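Local coordinates for site-specific recombinase, resolvase family protein (Streptococcus pneumoniae, PDB 3GUV) that probably catalyses the cutting and rejoining of DNA strands at specific sites, as a member of the resolvase family of serine recombinases, at residues Lys6-Arg12 against Ile42-Asp48; Arg30-Phe34 against Ile109-Asp113. All coordinates share one frame; numbering follows the deposited sequence.

Contact 1: Lys6-Arg12 against Ile42-Asp48; sequences KVYLYTR and IVGEYED
The hydroxyl of T11 donates to E47, OG1 lying 2.7 Å from OE2 and using the anti lone pair of that oxygen. K28 makes a salt bridge with the same OE2, and a water donates to both T11 OG1 and Y46 O. On the opposite face of the sheet, beside Y8 and Y46, OD2 of D48 meets the Y10 ring at its edge, near the plane; the modelled separation from Y10 OH is too short to trust. Y10 OH also accepts from R12 NH2 at 3.1 Å, close to the guanidinium plane. NH1 and NH2 of R12 bond to the carbonyls of E57 and G58, respectively; the salt bridge from NH2 to D48 OD2 is long. The two strands run parallel as the β-strands of a β-α-β crossover. L9 takes part in two backbone hydrogen bonds, N to G44 O and O from Y46 N, both 2.9 Å. V7 pairs with I42 but L9 with E45, so strand 42-48 holds one more residue, a β bulge at V43. The Tyr-X-Arg sequence ending the inner strand is consistent with the start of the family's Tyr-X-Arg-Val-Ser motif. Y46 points the edge of its ring at the face of Y8, a T-shaped pair with centroids 5.0 Å apart and planes at 75°; Y46 OH is hydrogen-bonded to D68 and Y8 OH to D74. On the other face, L9 CD1 packs on I42 CD1 at 3.9 Å.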
# COMPACT_ATOMS: atom_id res chain seq x y z
N LYS A 6 -8.48 4.80 26.20
CA LYS A 6 -9.17 5.94 25.58
C LYS A 6 -8.92 6.04 24.06
O LYS A 6 -7.76 5.92 23.58
CB LYS A 6 -8.75 7.25 26.25
CG LYS A 6 -9.37 7.37 27.66
CD LYS A 6 -8.77 8.53 28.45
CE LYS A 6 -8.42 8.09 29.84
NZ LYS A 6 -9.58 7.47 30.54
N VAL A 7 -9.99 6.32 23.32
CA VAL A 7 -9.92 6.43 21.88
C VAL A 7 -10.71 7.66 21.35
O VAL A 7 -11.64 8.22 22.01
CB VAL A 7 -10.44 5.08 21.23
CG1 VAL A 7 -9.85 3.80 21.95
CG2 VAL A 7 -11.94 4.99 21.27
N TYR A 8 -10.28 8.09 20.17
CA TYR A 8 -11.02 9.03 19.32
C TYR A 8 -11.65 8.24 18.18
O TYR A 8 -11.03 7.26 17.71
CB TYR A 8 -10.07 10.05 18.67
CG TYR A 8 -9.47 11.14 19.55
CD1 TYR A 8 -10.17 11.67 20.66
CD2 TYR A 8 -8.26 11.72 19.22
CE1 TYR A 8 -9.63 12.68 21.41
CE2 TYR A 8 -7.71 12.74 19.95
CZ TYR A 8 -8.39 13.23 21.06
OH TYR A 8 -7.84 14.25 21.80
N LEU A 9 -12.84 8.64 17.74
CA LEU A 9 -13.45 8.12 16.50
C LEU A 9 -13.21 9.12 15.39
O LEU A 9 -13.38 10.30 15.61
CB LEU A 9 -14.95 7.95 16.68
CG LEU A 9 -15.44 6.55 17.00
CD1 LEU A 9 -14.65 5.93 18.11
CD2 LEU A 9 -16.98 6.56 17.23
N TYR A 10 -12.81 8.66 14.20
CA TYR A 10 -12.70 9.55 13.03
C TYR A 10 -13.49 9.00 11.86
O TYR A 10 -13.31 7.85 11.48
CB TYR A 10 -11.25 9.70 12.56
CG TYR A 10 -11.20 10.60 11.35
CD1 TYR A 10 -11.41 11.97 11.48
CD2 TYR A 10 -11.01 10.06 10.05
CE1 TYR A 10 -11.38 12.81 10.37
CE2 TYR A 10 -11.01 10.88 8.93
CZ TYR A 10 -11.19 12.24 9.08
OH TYR A 10 -11.21 13.05 7.98
N THR A 11 -14.35 9.82 11.28
CA THR A 11 -15.14 9.41 10.11
C THR A 11 -15.08 10.50 9.04
O THR A 11 -14.83 11.66 9.34
CB THR A 11 -16.64 9.10 10.48
OG1 THR A 11 -17.25 10.24 11.09
CG2 THR A 11 -16.76 7.90 11.43
N ARG A 12 -15.34 10.12 7.79
CA ARG A 12 -15.36 11.07 6.65
C ARG A 12 -16.07 10.48 5.44
O ARG A 12 -16.37 9.30 5.42
CB ARG A 12 -13.93 11.51 6.26
CG ARG A 12 -13.04 10.29 5.83
CD ARG A 12 -11.70 10.68 5.25
NE ARG A 12 -11.89 11.45 4.04
CZ ARG A 12 -11.68 12.76 3.89
NH1 ARG A 12 -11.92 13.34 2.71
NH2 ARG A 12 -11.24 13.52 4.90
N ILE A 42 -14.54 6.34 24.66
CA ILE A 42 -14.49 7.32 23.59
C ILE A 42 -14.41 8.66 24.28
O ILE A 42 -15.24 8.95 25.16
CB ILE A 42 -15.73 7.26 22.66
CG1 ILE A 42 -15.87 5.86 22.05
CG2 ILE A 42 -15.67 8.33 21.59
CD1 ILE A 42 -17.16 5.63 21.14
N VAL A 43 -13.41 9.46 23.90
CA VAL A 43 -13.18 10.77 24.46
C VAL A 43 -13.17 11.88 23.39
O VAL A 43 -12.87 13.04 23.70
CB VAL A 43 -11.90 10.81 25.34
CG1 VAL A 43 -12.09 9.93 26.54
CG2 VAL A 43 -10.62 10.45 24.52
N GLY A 44 -13.54 11.53 22.15
CA GLY A 44 -13.63 12.51 21.07
C GLY A 44 -14.10 11.90 19.76
O GLY A 44 -13.75 10.78 19.45
N GLU A 45 -14.90 12.62 19.02
CA GLU A 45 -15.39 12.17 17.74
C GLU A 45 -15.17 13.30 16.76
O GLU A 45 -15.56 14.44 17.06
CB GLU A 45 -16.87 11.81 17.80
CG GLU A 45 -17.17 10.70 18.83
CD GLU A 45 -18.65 10.44 19.01
OE1 GLU A 45 -19.30 10.05 18.01
OE2 GLU A 45 -19.16 10.61 20.15
N TYR A 46 -14.52 13.00 15.64
CA TYR A 46 -14.19 13.97 14.62
C TYR A 46 -14.69 13.47 13.24
O TYR A 46 -14.63 12.29 12.95
CB TYR A 46 -12.68 14.16 14.54
CG TYR A 46 -12.01 14.67 15.80
CD1 TYR A 46 -11.69 16.01 15.95
CD2 TYR A 46 -11.64 13.79 16.80
CE1 TYR A 46 -11.03 16.46 17.13
CE2 TYR A 46 -11.02 14.21 17.96
CZ TYR A 46 -10.70 15.54 18.12
OH TYR A 46 -10.05 15.92 19.25
N GLU A 47 -15.21 14.37 12.43
CA GLU A 47 -15.91 14.00 11.20
C GLU A 47 -15.72 15.05 10.12
O GLU A 47 -16.04 16.20 10.33
CB GLU A 47 -17.41 13.84 11.47
CG GLU A 47 -18.16 13.21 10.32
CD GLU A 47 -19.54 12.69 10.70
OE1 GLU A 47 -20.49 13.51 10.70
OE2 GLU A 47 -19.70 11.46 10.97
N ASP A 48 -15.19 14.63 8.96
CA ASP A 48 -15.18 15.47 7.75
C ASP A 48 -16.34 15.00 6.84
O ASP A 48 -16.16 14.09 6.02
CB ASP A 48 -13.84 15.32 7.05
CG ASP A 48 -12.71 15.99 7.81
OD1 ASP A 48 -12.83 17.22 8.01
OD2 ASP A 48 -11.71 15.31 8.18
O HOH W 1 -16.60 10.26 14.13

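Contact 2: Arg30-Phe34 against Ile109-Asp113; sequences RMKAF and ICVED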
# COMPACT_ATOMS: atom_id res chain seq x y z
N ARG A 30 -21.36 1.11 13.84
CA ARG A 30 -20.42 0.04 13.84
C ARG A 30 -19.20 0.34 14.70
O ARG A 30 -18.75 -0.50 15.49
CB ARG A 30 -19.94 -0.24 12.42
CG ARG A 30 -19.16 -1.55 12.36
CD ARG A 30 -20.02 -2.68 11.91
NE ARG A 30 -20.03 -2.76 10.44
CZ ARG A 30 -19.10 -3.38 9.70
NH1 ARG A 30 -18.03 -3.98 10.25
NH2 ARG A 30 -19.24 -3.39 8.38
N MET A 31 -18.64 1.52 14.52
CA MET A 31 -17.49 1.90 15.28
C MET A 31 -17.82 2.03 16.78
O MET A 31 -17.06 1.56 17.63
CB MET A 31 -16.87 3.17 14.71
CG MET A 31 -16.39 2.99 13.22
SD MET A 31 -16.22 4.54 12.32
CE MET A 31 -14.79 5.07 13.26
N LYS A 32 -19.00 2.58 17.12
CA LYS A 32 -19.39 2.67 18.53
C LYS A 32 -19.59 1.28 19.12
O LYS A 32 -19.12 1.03 20.25
CB LYS A 32 -20.63 3.57 18.73
CG LYS A 32 -20.26 5.05 18.64
CD LYS A 32 -21.48 5.96 18.41
CE LYS A 32 -21.03 7.33 17.96
NZ LYS A 32 -21.91 8.36 18.57
N ALA A 33 -20.23 0.35 18.37
CA ALA A 33 -20.40 -1.05 18.83
C ALA A 33 -19.06 -1.68 19.16
O ALA A 33 -18.90 -2.25 20.25
CB ALA A 33 -21.18 -1.92 17.82
N PHE A 34 -18.09 -1.52 18.26
CA PHE A 34 -16.72 -2.01 18.43
C PHE A 34 -16.07 -1.43 19.66
O PHE A 34 -15.42 -2.14 20.41
CB PHE A 34 -15.89 -1.64 17.19
CG PHE A 34 -14.43 -2.08 17.22
CD1 PHE A 34 -14.03 -3.29 16.65
CD2 PHE A 34 -13.45 -1.24 17.75
CE1 PHE A 34 -12.67 -3.66 16.63
CE2 PHE A 34 -12.10 -1.60 17.74
CZ PHE A 34 -11.71 -2.81 17.16
N ILE A 109 -6.66 1.80 14.57
CA ILE A 109 -7.56 0.66 14.41
C ILE A 109 -8.49 1.00 13.27
O ILE A 109 -9.04 2.11 13.22
CB ILE A 109 -8.35 0.30 15.71
CG1 ILE A 109 -7.37 -0.05 16.83
CG2 ILE A 109 -9.32 -0.91 15.48
CD1 ILE A 109 -8.02 -0.48 18.19
N CYS A 110 -8.53 0.09 12.29
CA CYS A 110 -9.46 0.11 11.17
C CYS A 110 -10.43 -0.97 11.47
O CYS A 110 -10.10 -2.15 11.41
CB CYS A 110 -8.77 -0.21 9.86
SG CYS A 110 -7.39 0.87 9.54
N VAL A 111 -11.62 -0.54 11.82
CA VAL A 111 -12.66 -1.43 12.24
C VAL A 111 -13.06 -2.46 11.16
O VAL A 111 -13.13 -3.66 11.45
CB VAL A 111 -13.89 -0.61 12.74
CG1 VAL A 111 -15.10 -1.45 12.84
CG2 VAL A 111 -13.54 0.05 14.10
N GLU A 112 -13.32 -2.04 9.93
CA GLU A 112 -13.77 -3.00 8.93
C GLU A 112 -12.61 -3.89 8.45
O GLU A 112 -12.79 -5.10 8.32
CB GLU A 112 -14.43 -2.32 7.74
CG GLU A 112 -15.33 -3.31 6.98
CD GLU A 112 -15.70 -2.86 5.59
OE1 GLU A 112 -16.89 -3.08 5.21
OE2 GLU A 112 -14.83 -2.29 4.88
N ASP A 113 -11.44 -3.30 8.24
CA ASP A 113 -10.26 -4.06 7.76
C ASP A 113 -9.69 -5.02 8.82
O ASP A 113 -8.92 -5.91 8.49
CB ASP A 113 -9.15 -3.11 7.31
CG ASP A 113 -9.62 -2.09 6.25
OD1 ASP A 113 -10.47 -2.47 5.42
OD2 ASP A 113 -9.12 -0.93 6.24
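F34 lays one face of its ring over the CG2 methyl of V111, a CH-pi contact in which the methyl carbon is 4.0 Å from the ring centroid and 18° off the ring normal. The methyl is displaced somewhat toward the CG/CD2 rim, while the far end of the ring meets a second branch: CZ is 3.5 Å from CG2 of I109, which approaches obliquely. With CG anti to the backbone N (chi1 180°), the phenyl group extends from helix 24-37 toward the end of strand 107-110, where it also touches L80 of the neighbouring strand. V111, just past that strand, divides its two methyls. CG2 serves F34 and, at 4.2 Å, CG of M31, whereas CG1 faces the aliphatic part of R30, coming within 4.1 Å of its CG. The R30 chain then bends at chi2 and chi3, carrying the guanidinium toward E112. There NH2 and OE1 are 4.0 Å apart, a long salt bridge with the two planar groups turned 54° from one another. The contact lies where helix 24-37 packs on one face of the parallel part of the sheet, at the point where strand 107-110 gives way to a turn. No hydrogen bond joins the two segments, so their association rests on shape and apolar burial, with the exposed charged pair probably adding a weak, solvent-screened attraction at the margin.

Overall arrangement
Contacts 1 and 2 have centres about 11 Å apart and share one sheet, helix 24-37 lying within the connection between the two strands of contact 1. M31 of contact 2 also packs on contact 1: its SD lies 3.5 Å from T11 CG2 and its CE 3.6 Å from Y10 O. The next residue, K32, packs on the same strand, its CG 3.9 Å from L9 CD2, and its NZ forms a 3.2 Å salt bridge with E45 OE1. The helix thus spans the sheet from strand 41-48 to the end of strand 107-110. In serine recombinases the nucleophilic serine soon follows this strand's arginine, so the R12 end probably leads into the active site; contact 2 is structural packing.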